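Local coordinates for protein GDP-6-deoxy-D-mannose reductase (Pseudomonas aeruginosa, PDB 6X3B) that probably reduces GDP-4-dehydro-6-deoxy-D-mannose to GDP-rhamnose with NADPH, a step in building the lipopolysaccharide O-antigen, at residues Q253-A266 and I304-D316. Numbering follows the deposited sequence.
Sequences QKIRELIELLADIA and ITIKQSLRAILSD
Leu310 CG (chi1 -66°) and Ile265 CG1 (chi1 -67°) are each set anti to the carbonyl carbon and beside the backbone N; Ile265 CD1, carried outward by an extended chi2, then reaches Leu310 CB at 3.7 Å, the two side chains crossing almost perpendicularly. Each is a knob in the other helix's hole. Leu310 drops among Leu258, Leu261, Leu262 and Ile265, its CD1 3.6 Å from Leu261 CD2; Ile265 sits among Lys307, Leu310, Arg311 and Leu314. Lys307 and Arg311 flank it with the aliphatic parts of their side chains, Arg311 CG 3.9 Å from Ile265 CG2. Toward one end, Leu314 CD1 packs 3.5 Å from the backbone Leu262 O, while Leu262 CD2 presses on Leu314 CG at 3.6 Å. Toward the other, Leu258 CD2 reaches Ile306 CG1 at 3.6 Å. Thr305 is the N-cap of the helix starting at Ile306, its OG1 accepting from Gln308 N at 3.2 Å. Behind the pair, Leu258 touches Ile192 and Ile313 touches Ala196 of helix 191-203. The axes of segments 255-266 and 306-316 approach to 9.6 Å and cross at -61°, a knobs-into-holes pair in the smaller C-terminal region, which in extended short-chain dehydrogenases/reductases usually binds the substrate, beside the NADPH-binding Rossmann domain.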
loop_
_atom_site.group_PDB
_atom_site.type_symbol
_atom_site.label_atom_id
_atom_site.label_comp_id
_atom_site.label_asym_id
_atom_site.label_seq_id
_atom_site.Cartn_x
_atom_site.Cartn_y
_atom_site.Cartn_z
ATOM N N GLN A 253 27.312 3.878 -6.220
ATOM C CA GLN A 253 28.207 3.516 -7.312
ATOM C C GLN A 253 27.682 4.094 -8.615
ATOM O O GLN A 253 26.518 3.875 -8.965
ATOM C CB GLN A 253 28.334 2.006 -7.463
ATOM C CG GLN A 253 28.262 1.261 -6.175
ATOM C CD GLN A 253 29.625 0.879 -5.664
ATOM O OE1 GLN A 253 30.642 1.240 -6.246
ATOM N NE2 GLN A 253 29.654 0.152 -4.564
ATOM N N LYS A 254 28.547 4.803 -9.336
ATOM C CA LYS A 254 28.213 5.271 -10.676
ATOM C C LYS A 254 28.240 4.115 -11.669
ATOM O O LYS A 254 29.216 3.358 -11.733
ATOM C CB LYS A 254 29.187 6.355 -11.122
ATOM C CG LYS A 254 29.132 7.606 -10.277
ATOM C CD LYS A 254 30.211 8.586 -10.693
ATOM C CE LYS A 254 30.771 9.299 -9.480
ATOM N NZ LYS A 254 32.252 9.449 -9.574
ATOM N N ILE A 255 27.168 3.985 -12.454
ATOM C CA ILE A 255 27.072 2.890 -13.419
ATOM C C ILE A 255 28.303 2.843 -14.316
ATOM O O ILE A 255 28.850 1.767 -14.595
ATOM C CB ILE A 255 25.781 3.023 -14.250
ATOM C CG1 ILE A 255 24.547 3.034 -13.349
ATOM C CG2 ILE A 255 25.701 1.916 -15.283
ATOM C CD1 ILE A 255 24.627 2.077 -12.178
ATOM N N ARG A 256 28.767 4.011 -14.772
ATOM C CA ARG A 256 29.897 4.057 -15.693
ATOM C C ARG A 256 31.166 3.508 -15.052
ATOM O O ARG A 256 31.943 2.791 -15.702
ATOM C CB ARG A 256 30.119 5.495 -16.172
ATOM C CG ARG A 256 31.379 5.668 -16.997
ATOM C CD ARG A 256 31.611 7.121 -17.335
ATOM N NE ARG A 256 30.479 7.689 -18.059
ATOM C CZ ARG A 256 30.255 7.526 -19.360
ATOM N NH1 ARG A 256 31.092 6.813 -20.102
ATOM N NH2 ARG A 256 29.192 8.086 -19.926
ATOM N N GLU A 257 31.400 3.842 -13.779
ATOM C CA GLU A 257 32.567 3.321 -13.076
ATOM C C GLU A 257 32.471 1.816 -12.870
ATOM O O GLU A 257 33.485 1.116 -12.937
ATOM C CB GLU A 257 32.745 4.039 -11.739
ATOM C CG GLU A 257 33.228 5.486 -11.903
ATOM C CD GLU A 257 33.375 6.227 -10.580
ATOM O OE1 GLU A 257 33.363 5.571 -9.517
ATOM O OE2 GLU A 257 33.502 7.471 -10.611
ATOM N N LEU A 258 31.266 1.290 -12.625
ATOM C CA LEU A 258 31.118 -0.161 -12.560
ATOM C C LEU A 258 31.433 -0.812 -13.903
ATOM O O LEU A 258 32.104 -1.850 -13.951
ATOM C CB LEU A 258 29.711 -0.535 -12.105
ATOM C CG LEU A 258 29.358 -0.099 -10.692
ATOM C CD1 LEU A 258 27.952 -0.535 -10.316
ATOM C CD2 LEU A 258 30.372 -0.723 -9.761
ATOM N N ILE A 259 30.954 -0.224 -15.007
ATOM C CA ILE A 259 31.260 -0.780 -16.328
ATOM C C ILE A 259 32.763 -0.766 -16.583
ATOM O O ILE A 259 33.330 -1.735 -17.107
ATOM C CB ILE A 259 30.504 -0.020 -17.430
ATOM C CG1 ILE A 259 29.013 -0.339 -17.382
ATOM C CG2 ILE A 259 31.053 -0.382 -18.816
ATOM C CD1 ILE A 259 28.180 0.623 -18.244
ATOM N N GLU A 260 33.429 0.336 -16.226
ATOM C CA GLU A 260 34.876 0.408 -16.377
ATOM C C GLU A 260 35.578 -0.659 -15.539
ATOM O O GLU A 260 36.548 -1.274 -15.998
ATOM C CB GLU A 260 35.371 1.805 -16.008
ATOM C CG GLU A 260 35.085 2.840 -17.118
ATOM C CD GLU A 260 35.353 4.259 -16.674
ATOM O OE1 GLU A 260 36.320 4.881 -17.181
ATOM O OE2 GLU A 260 34.594 4.755 -15.811
ATOM N N LEU A 261 35.100 -0.898 -14.311
ATOM C CA LEU A 261 35.708 -1.934 -13.481
ATOM C C LEU A 261 35.466 -3.324 -14.060
ATOM O O LEU A 261 36.338 -4.194 -13.971
ATOM C CB LEU A 261 35.187 -1.839 -12.042
ATOM C CG LEU A 261 35.792 -2.804 -11.012
ATOM C CD1 LEU A 261 37.308 -2.672 -10.985
ATOM C CD2 LEU A 261 35.211 -2.549 -9.609
ATOM N N LEU A 262 34.299 -3.555 -14.668
ATOM C CA LEU A 262 34.076 -4.825 -15.356
ATOM C C LEU A 262 35.095 -5.030 -16.476
ATOM O O LEU A 262 35.705 -6.096 -16.586
ATOM C CB LEU A 262 32.655 -4.887 -15.914
ATOM C CG LEU A 262 31.507 -5.308 -14.990
ATOM C CD1 LEU A 262 30.181 -5.018 -15.705
ATOM C CD2 LEU A 262 31.592 -6.773 -14.609
ATOM N N ALA A 263 35.271 -4.019 -17.336
ATOM C CA ALA A 263 36.264 -4.096 -18.405
ATOM C C ALA A 263 37.655 -4.360 -17.851
ATOM O O ALA A 263 38.402 -5.182 -18.396
ATOM C CB ALA A 263 36.257 -2.803 -19.225
ATOM N N ASP A 264 38.021 -3.673 -16.766
ATOM C CA ASP A 264 39.330 -3.878 -16.154
ATOM C C ASP A 264 39.484 -5.314 -15.665
ATOM O O ASP A 264 40.507 -5.966 -15.919
ATOM C CB ASP A 264 39.528 -2.879 -15.005
ATOM C CG ASP A 264 40.969 -2.812 -14.525
ATOM O OD1 ASP A 264 41.870 -3.246 -15.273
ATOM O OD2 ASP A 264 41.205 -2.332 -13.394
ATOM N N ILE A 265 38.471 -5.830 -14.966
ATOM C CA ILE A 265 38.534 -7.208 -14.483
ATOM C C ILE A 265 38.655 -8.177 -15.653
ATOM O O ILE A 265 39.378 -9.181 -15.582
ATOM C CB ILE A 265 37.306 -7.522 -13.614
ATOM C CG1 ILE A 265 37.349 -6.699 -12.320
ATOM C CG2 ILE A 265 37.223 -9.033 -13.272
ATOM C CD1 ILE A 265 35.977 -6.576 -11.626
ATOM N N ALA A 266 37.957 -7.889 -16.750
ATOM C CA ALA A 266 37.925 -8.785 -17.898
ATOM C C ALA A 266 39.169 -8.685 -18.771
ATOM O O ALA A 266 39.339 -9.520 -19.668
ATOM C CB ALA A 266 36.686 -8.493 -18.738
ATOM N N ILE A 304 30.996 -8.420 0.976
ATOM C CA ILE A 304 31.523 -8.720 -0.353
ATOM C C ILE A 304 31.899 -7.413 -1.033
ATOM O O ILE A 304 31.085 -6.486 -1.084
ATOM C CB ILE A 304 30.499 -9.499 -1.197
ATOM C CG1 ILE A 304 30.077 -10.787 -0.486
ATOM C CG2 ILE A 304 31.068 -9.799 -2.558
ATOM C CD1 ILE A 304 31.209 -11.774 -0.319
ATOM N N THR A 305 33.122 -7.324 -1.549
ATOM C CA THR A 305 33.515 -6.099 -2.236
ATOM C C THR A 305 32.884 -6.051 -3.625
ATOM O O THR A 305 32.559 -7.083 -4.230
ATOM C CB THR A 305 35.035 -5.984 -2.379
ATOM O OG1 THR A 305 35.517 -7.051 -3.212
ATOM C CG2 THR A 305 35.738 -6.026 -1.015
ATOM N N ILE A 306 32.763 -4.834 -4.157
ATOM C CA ILE A 306 32.193 -4.682 -5.490
ATOM C C ILE A 306 33.046 -5.417 -6.521
ATOM O O ILE A 306 32.520 -6.101 -7.406
ATOM C CB ILE A 306 32.011 -3.185 -5.828
ATOM C CG1 ILE A 306 31.383 -3.017 -7.212
ATOM C CG2 ILE A 306 33.330 -2.435 -5.749
ATOM C CD1 ILE A 306 30.183 -3.893 -7.439
ATOM N N LYS A 307 34.372 -5.332 -6.404
ATOM C CA LYS A 307 35.222 -6.039 -7.353
ATOM C C LYS A 307 34.934 -7.532 -7.329
ATOM O O LYS A 307 34.767 -8.151 -8.378
ATOM C CB LYS A 307 36.696 -5.760 -7.070
ATOM C CG LYS A 307 37.590 -6.062 -8.249
ATOM C CD LYS A 307 38.983 -5.499 -8.062
ATOM C CE LYS A 307 39.905 -6.528 -7.439
ATOM N NZ LYS A 307 41.338 -6.113 -7.559
ATOM N N GLN A 308 34.834 -8.131 -6.135
ATOM C CA GLN A 308 34.501 -9.553 -6.098
ATOM C C GLN A 308 33.139 -9.819 -6.738
ATOM O O GLN A 308 32.967 -10.819 -7.449
ATOM C CB GLN A 308 34.532 -10.098 -4.665
ATOM C CG GLN A 308 34.091 -11.549 -4.613
ATOM C CD GLN A 308 34.426 -12.244 -3.306
ATOM O OE1 GLN A 308 35.007 -11.651 -2.396
ATOM N NE2 GLN A 308 34.066 -13.519 -3.217
ATOM N N SER A 309 32.153 -8.943 -6.488
ATOM C CA SER A 309 30.827 -9.140 -7.069
ATOM C C SER A 309 30.878 -9.107 -8.585
ATOM O O SER A 309 30.212 -9.902 -9.254
ATOM C CB SER A 309 29.857 -8.051 -6.596
ATOM O OG SER A 309 29.605 -8.162 -5.217
ATOM N N LEU A 310 31.620 -8.158 -9.140
ATOM C CA LEU A 310 31.690 -8.022 -10.590
ATOM C C LEU A 310 32.479 -9.169 -11.220
ATOM O O LEU A 310 32.128 -9.662 -12.300
ATOM C CB LEU A 310 32.318 -6.675 -10.941
ATOM C CG LEU A 310 31.504 -5.437 -10.567
ATOM C CD1 LEU A 310 32.287 -4.174 -10.874
ATOM C CD2 LEU A 310 30.169 -5.429 -11.315
ATOM N N ARG A 311 33.566 -9.592 -10.575
ATOM C CA ARG A 311 34.300 -10.741 -11.095
ATOM C C ARG A 311 33.414 -11.972 -11.122
ATOM O O ARG A 311 33.434 -12.747 -12.089
ATOM C CB ARG A 311 35.546 -11.001 -10.246
ATOM C CG ARG A 311 36.510 -12.006 -10.882
ATOM C CD ARG A 311 37.817 -12.067 -10.119
ATOM N NE ARG A 311 37.571 -12.129 -8.686
ATOM C CZ ARG A 311 37.962 -11.207 -7.812
ATOM N NH1 ARG A 311 38.650 -10.153 -8.220
ATOM N NH2 ARG A 311 37.688 -11.374 -6.526
ATOM N N ALA A 312 32.598 -12.148 -10.082
ATOM C CA ALA A 312 31.737 -13.318 -10.000
ATOM C C ALA A 312 30.761 -13.354 -11.170
ATOM O O ALA A 312 30.577 -14.407 -11.796
ATOM C CB ALA A 312 31.012 -13.339 -8.642
ATOM N N ILE A 313 30.162 -12.210 -11.526
ATOM C CA ILE A 313 29.211 -12.268 -12.638
ATOM C C ILE A 313 29.926 -12.446 -13.979
ATOM O O ILE A 313 29.379 -13.077 -14.892
ATOM C CB ILE A 313 28.254 -11.052 -12.667
ATOM C CG1 ILE A 313 28.993 -9.729 -12.866
ATOM C CG2 ILE A 313 27.392 -11.018 -11.417
ATOM C CD1 ILE A 313 28.035 -8.532 -13.072
ATOM N N LEU A 314 31.147 -11.919 -14.131
ATOM C CA LEU A 314 31.895 -12.167 -15.364
ATOM C C LEU A 314 32.266 -13.640 -15.494
ATOM O O LEU A 314 32.115 -14.232 -16.568
ATOM C CB LEU A 314 33.152 -11.305 -15.427
ATOM C CG LEU A 314 32.993 -9.852 -15.844
ATOM C CD1 LEU A 314 34.296 -9.116 -15.515
ATOM C CD2 LEU A 314 32.630 -9.704 -17.343
ATOM N N SER A 315 32.743 -14.247 -14.400
ATOM C CA SER A 315 33.120 -15.658 -14.421
ATOM C C SER A 315 31.934 -16.542 -14.749
ATOM O O SER A 315 32.071 -17.532 -15.478
ATOM C CB SER A 315 33.703 -16.088 -13.069
ATOM O OG SER A 315 34.770 -15.248 -12.685
ATOM N N ASP A 316 30.773 -16.235 -14.177
ATOM C CA ASP A 316 29.592 -17.026 -14.482
ATOM C C ASP A 316 29.282 -16.978 -15.970
ATOM O O ASP A 316 28.979 -18.007 -16.585
ATOM C CB ASP A 316 28.395 -16.532 -13.679
ATOM C CG ASP A 316 27.156 -17.358 -13.942
ATOM O OD1 ASP A 316 27.154 -18.550 -13.549
ATOM O OD2 ASP A 316 26.203 -16.823 -14.549
#